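Local coordinates for Galactose/lactose metabolism regulatory protein GAL80 (Saccharomyces cerevisiae, PDB 3BTV) that represses the galactose and lactose metabolic genes of yeast by binding the activator GAL4 and blocking its transcriptional activation when no inducing sugar is present, at residues Ser158-Arg163 against Glu354-Arg359; Leu306-Asp311 against Ser318-Tyr323. The protein carries 1 engineered substitution. One frame throughout, in Å; residues are numbered along the deposited sequence.

From the N terminus, the chain first runs through the parallel sheet of the Rossmann-type domain, then enters helix 159-169, whose start supplies the first half of interaction 1. Most of the large mixed sheet follows before strand 305-310 turns back on strand 319-324; this beta hairpin is interaction 2. The chain next reaches strand 352-356, where Glu354-Arg359 returns to Ser158-Arg163 and closes interaction 1, a loop of 190 intervening residues. Interaction 2 is nested inside it, the two centres about 8 Å apart. They share the sheet margin: strand 352-356 pairs with strand 319-324, and His357 ND1 probably hydrogen-bonds to Ser318 O at 2.7 Å.

Interaction 1 (Ser158-Arg163 against Glu354-Arg359); sequences SPYILR and EVYHLR
Tyr160 and Tyr356 meet obliquely, ring planes 69° apart, with CD2 of Tyr160 3.7 Å from CD2 of Tyr356. The Tyr160 ring projects from the first turn of the helix past the end of the strand, its edge facing the backbone: CE2 of Tyr160 lies 3.4 Å from Tyr356 O, near the ring plane, and His357 CA also sits at that edge. At the tip, Leu358 N donates to Tyr160 OH at 2.8 Å in a somewhat bent bond. A water hydrogen-bonded to Tyr160 OH at 2.7 Å donates a long bond to Leu358 O, so the phenol oxygen is held to the chain both directly and through solvent.

Tyr356 projects from the strand toward the helix. Its CG stands anti to the backbone N (chi1 176°), which carries the ring out to where Arg163 crosses it at about a right angle. Arg163 CG makes a CH-pi contact over the Tyr356 face, 4.0 Å from the centroid; the chain then bends at chi2 and brings NE of Arg163 to 3.6 Å from CE1 of Tyr356. Tyr356 CE1 thus lies over one face of the exposed guanidinium, offset toward its rim, the two planes tilted by 37°. Nearer the helix start, CB of Pro159 packs on CD1 of Leu358 at 3.8 Å, beside the Tyr356 hydroxyl.

Ser158 is the N-cap of this helix, its OG receiving weak bonds from the backbone N of Tyr160 and Ile161. Around the contact, Ile161 turns to helix 209-225, Pro159 also touches helix 363-380, and Arg163 reaches Leu320 on strand 319-324. Helix 159-169 therefore packs against the margin of the mixed sheet, where 352-356 is the outermost strand within the chain.

Interaction 2 (Leu306-Asp311 against Ser318-Tyr323); sequences LKLEGD and SNLVLY
The ring of Tyr323 presents its edge to Lys307, whose CB lies near the ring plane, 4.0 Å from CE2 of Tyr323, while CG1 of Val321 covers one face toward the rim. Lys307 runs on obliquely past the phenol, bringing its CE to 3.4 Å from Tyr323 OH; bends at chi3 and chi4 then lead its amine away to a salt bridge with Asp298. On the same side of the sheet, Glu309 and Asn319 lie side by side, pointing the same way, with carboxylate and amide planes 43° apart. ND2 of Asn319 gives a weak hydrogen bond to OE1 of Glu309 at 3.4 Å.

Leucines fill the other side. CD1 of Leu320 reaches across the strands to Leu306, 3.6 Å from its CG, and is also 3.9 Å from CG of Leu308. With CG of Leu320 anti to the backbone N (chi1 170°) and chi2 at 66°, CD1 is set in the angle between the two partners. CD2 of Leu322 rests against CB of Leu306, so Leu306 is held from two directions. An alanine in place of this leucine removes the branch touching Leu320, and CD1 of Leu320 would probably be left with a gap beside it and more room to turn. Helix 159-169 covers this side, Ala164 touching Leu306 and Leu167 touching Leu322.

Lys307 and Val321 form an antiparallel hydrogen-bonded pair, each backbone N donating to the other's O at 2.8 Å. Toward the connecting loop the pairing is offset: Glu309 O accepts from Ser318 N at 2.9 Å and, weakly, from Asn319 N. Two residues thus face Glu309, a classic beta bulge at the loop end of an antiparallel beta hairpin in the mixed sheet.

Interaction 1 (Ser158-Arg163 against Glu354-Arg359)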
# COMPACT_ATOMS: atom_id res chain seq x y z
N SER B 158 3.31 -6.17 23.76
CA SER B 158 3.08 -7.48 23.17
C SER B 158 4.39 -8.25 23.04
O SER B 158 5.43 -7.67 22.73
CB SER B 158 2.44 -7.34 21.79
OG SER B 158 2.63 -8.53 21.02
N PRO B 159 4.34 -9.57 23.27
CA PRO B 159 5.58 -10.36 23.16
C PRO B 159 6.03 -10.40 21.71
O PRO B 159 7.23 -10.45 21.43
CB PRO B 159 5.15 -11.76 23.63
CG PRO B 159 3.83 -11.56 24.34
CD PRO B 159 3.19 -10.39 23.66
N TYR B 160 5.09 -10.38 20.78
CA TYR B 160 5.42 -10.34 19.35
C TYR B 160 6.12 -9.05 18.94
O TYR B 160 7.12 -9.08 18.21
CB TYR B 160 4.17 -10.54 18.52
CG TYR B 160 3.49 -11.86 18.82
CD1 TYR B 160 2.33 -11.93 19.60
CD2 TYR B 160 4.01 -13.05 18.32
CE1 TYR B 160 1.71 -13.16 19.86
CE2 TYR B 160 3.40 -14.28 18.58
CZ TYR B 160 2.26 -14.33 19.36
OH TYR B 160 1.67 -15.55 19.61
N ILE B 161 5.59 -7.93 19.40
CA ILE B 161 6.19 -6.64 19.11
C ILE B 161 7.60 -6.55 19.67
O ILE B 161 8.53 -6.15 18.97
CB ILE B 161 5.34 -5.48 19.70
CG1 ILE B 161 3.90 -5.56 19.18
CG2 ILE B 161 5.94 -4.14 19.36
CD1 ILE B 161 3.81 -5.72 17.70
N LEU B 162 7.77 -6.94 20.93
CA LEU B 162 9.09 -6.84 21.56
C LEU B 162 10.11 -7.75 20.87
O LEU B 162 11.25 -7.35 20.66
CB LEU B 162 9.00 -7.16 23.05
CG LEU B 162 8.26 -6.06 23.82
CD1 LEU B 162 7.94 -6.51 25.23
CD2 LEU B 162 9.09 -4.78 23.82
N ARG B 163 9.70 -8.96 20.50
CA ARG B 163 10.59 -9.86 19.75
C ARG B 163 10.98 -9.24 18.41
O ARG B 163 12.15 -9.22 18.03
CB ARG B 163 9.93 -11.23 19.53
CG ARG B 163 10.01 -12.18 20.73
CD ARG B 163 11.22 -13.12 20.66
NE ARG B 163 11.18 -14.17 21.68
CZ ARG B 163 11.95 -15.26 21.68
NH1 ARG B 163 12.84 -15.46 20.72
NH2 ARG B 163 11.83 -16.16 22.66
N GLU B 354 11.36 -19.03 10.16
CA GLU B 354 11.14 -19.22 11.60
C GLU B 354 9.81 -18.62 11.97
O GLU B 354 9.49 -17.50 11.56
CB GLU B 354 12.25 -18.56 12.42
CG GLU B 354 13.60 -18.58 11.72
CD GLU B 354 14.69 -17.90 12.51
OE1 GLU B 354 15.21 -16.87 12.04
OE2 GLU B 354 15.04 -18.40 13.60
N VAL B 355 9.03 -19.35 12.76
CA VAL B 355 7.74 -18.87 13.22
C VAL B 355 7.75 -18.77 14.73
O VAL B 355 8.15 -19.71 15.42
CB VAL B 355 6.62 -19.84 12.84
CG1 VAL B 355 5.26 -19.27 13.25
CG2 VAL B 355 6.66 -20.11 11.36
N TYR B 356 7.32 -17.63 15.24
CA TYR B 356 7.20 -17.43 16.67
C TYR B 356 5.72 -17.26 16.99
O TYR B 356 5.08 -16.32 16.51
CB TYR B 356 8.04 -16.22 17.11
CG TYR B 356 7.91 -15.85 18.58
CD1 TYR B 356 8.49 -16.62 19.56
CD2 TYR B 356 7.24 -14.70 18.97
CE1 TYR B 356 8.40 -16.27 20.90
CE2 TYR B 356 7.13 -14.34 20.31
CZ TYR B 356 7.72 -15.13 21.27
OH TYR B 356 7.62 -14.78 22.60
N HIS B 357 5.17 -18.19 17.75
CA HIS B 357 3.73 -18.17 18.00
C HIS B 357 3.40 -18.78 19.35
O HIS B 357 3.63 -19.97 19.56
CB HIS B 357 2.96 -18.91 16.90
CG HIS B 357 1.49 -19.02 17.16
ND1 HIS B 357 0.66 -17.91 17.21
CD2 HIS B 357 0.69 -20.09 17.40
CE1 HIS B 357 -0.58 -18.30 17.46
NE2 HIS B 357 -0.59 -19.62 17.57
N LEU B 358 2.87 -17.95 20.25
CA LEU B 358 2.45 -18.41 21.57
C LEU B 358 0.98 -18.79 21.51
O LEU B 358 0.09 -17.94 21.54
CB LEU B 358 2.66 -17.31 22.61
CG LEU B 358 4.00 -16.59 22.62
CD1 LEU B 358 3.92 -15.34 23.49
CD2 LEU B 358 5.11 -17.51 23.12
N ARG B 359 0.73 -20.09 21.42
CA ARG B 359 -0.63 -20.60 21.36
C ARG B 359 -1.31 -20.38 22.70
O ARG B 359 -0.70 -20.53 23.76
CB ARG B 359 -0.60 -22.08 21.01
CG ARG B 359 0.72 -22.49 20.39
CD ARG B 359 0.59 -23.64 19.42
NE ARG B 359 1.81 -23.79 18.63
CZ ARG B 359 2.02 -24.76 17.74
NH1 ARG B 359 1.08 -25.67 17.51
NH2 ARG B 359 3.16 -24.81 17.09
O HOH W 1 -1.02 -15.24 20.07

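Interaction 2 (Leu306-Asp311 against Ser318-Tyr323)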
# COMPACT_ATOMS: atom_id res chain seq x y z
N LEU B 306 10.58 -9.82 7.78
CA LEU B 306 9.86 -10.07 9.02
C LEU B 306 8.40 -9.78 8.73
O LEU B 306 8.09 -8.79 8.08
CB LEU B 306 10.39 -9.11 10.08
CG LEU B 306 9.91 -9.13 11.51
CD1 LEU B 306 10.98 -8.48 12.38
CD2 LEU B 306 8.64 -8.34 11.58
N LYS B 307 7.51 -10.63 9.20
CA LYS B 307 6.08 -10.43 9.05
C LYS B 307 5.32 -10.69 10.36
O LYS B 307 5.50 -11.73 11.02
CB LYS B 307 5.53 -11.32 7.94
CG LYS B 307 4.01 -11.24 7.79
CD LYS B 307 3.45 -12.55 7.21
CE LYS B 307 3.73 -12.67 5.72
NZ LYS B 307 3.11 -11.53 4.96
N LEU B 308 4.50 -9.73 10.76
CA LEU B 308 3.62 -9.92 11.91
C LEU B 308 2.20 -10.00 11.39
O LEU B 308 1.81 -9.19 10.56
CB LEU B 308 3.72 -8.72 12.87
CG LEU B 308 5.03 -8.54 13.63
CD1 LEU B 308 5.50 -7.09 13.58
CD2 LEU B 308 4.90 -9.02 15.07
N GLU B 309 1.42 -10.97 11.85
CA GLU B 309 0.03 -11.07 11.42
C GLU B 309 -0.88 -11.28 12.60
O GLU B 309 -0.44 -11.71 13.67
CB GLU B 309 -0.21 -12.27 10.51
CG GLU B 309 0.75 -12.50 9.40
CD GLU B 309 0.54 -13.89 8.82
OE1 GLU B 309 0.42 -14.85 9.62
OE2 GLU B 309 0.46 -14.02 7.57
N GLY B 310 -2.17 -11.02 12.38
CA GLY B 310 -3.17 -11.35 13.38
C GLY B 310 -4.59 -11.37 12.85
O GLY B 310 -4.84 -10.96 11.72
N ASP B 311 -5.48 -11.93 13.67
CA ASP B 311 -6.92 -11.68 13.63
C ASP B 311 -7.15 -11.35 15.09
O ASP B 311 -7.88 -12.03 15.81
CB ASP B 311 -7.68 -12.95 13.22
CG ASP B 311 -7.40 -13.37 11.78
OD1 ASP B 311 -6.62 -12.67 11.10
OD2 ASP B 311 -7.96 -14.39 11.32
N SER B 318 -0.73 -11.85 16.56
CA SER B 318 -0.80 -13.20 17.08
C SER B 318 0.24 -14.11 16.42
O SER B 318 0.32 -15.29 16.74
CB SER B 318 -2.20 -13.76 16.89
OG SER B 318 -2.48 -13.98 15.52
N ASN B 319 1.04 -13.57 15.51
CA ASN B 319 2.05 -14.37 14.83
C ASN B 319 3.22 -13.54 14.31
O ASN B 319 3.01 -12.47 13.73
CB ASN B 319 1.39 -15.12 13.67
CG ASN B 319 2.19 -16.31 13.22
OD1 ASN B 319 2.74 -17.05 14.04
ND2 ASN B 319 2.26 -16.51 11.92
N LEU B 320 4.44 -14.02 14.53
CA LEU B 320 5.66 -13.40 13.98
C LEU B 320 6.47 -14.41 13.16
O LEU B 320 6.81 -15.50 13.64
CB LEU B 320 6.53 -12.80 15.09
CG LEU B 320 7.95 -12.32 14.72
CD1 LEU B 320 7.91 -11.13 13.77
CD2 LEU B 320 8.71 -11.95 15.96
N VAL B 321 6.79 -14.03 11.93
CA VAL B 321 7.53 -14.89 11.02
C VAL B 321 8.76 -14.18 10.47
O VAL B 321 8.69 -13.02 10.05
CB VAL B 321 6.65 -15.32 9.83
CG1 VAL B 321 7.36 -16.38 9.02
CG2 VAL B 321 5.29 -15.86 10.32
N LEU B 322 9.88 -14.89 10.44
CA LEU B 322 11.12 -14.40 9.85
C LEU B 322 11.55 -15.32 8.74
O LEU B 322 11.55 -16.55 8.90
CB LEU B 322 12.24 -14.38 10.90
CG LEU B 322 12.29 -13.20 11.85
CD1 LEU B 322 13.23 -13.57 12.97
CD2 LEU B 322 12.79 -11.97 11.09
N TYR B 323 11.98 -14.72 7.64
CA TYR B 323 12.32 -15.45 6.42
C TYR B 323 13.68 -15.03 5.92
O TYR B 323 13.95 -13.83 5.77
CB TYR B 323 11.37 -15.12 5.28
CG TYR B 323 9.89 -15.17 5.56
CD1 TYR B 323 9.14 -16.26 5.17
CD2 TYR B 323 9.24 -14.08 6.13
CE1 TYR B 323 7.78 -16.30 5.37
CE2 TYR B 323 7.87 -14.10 6.32
CZ TYR B 323 7.15 -15.22 5.95
OH TYR B 323 5.79 -15.28 6.16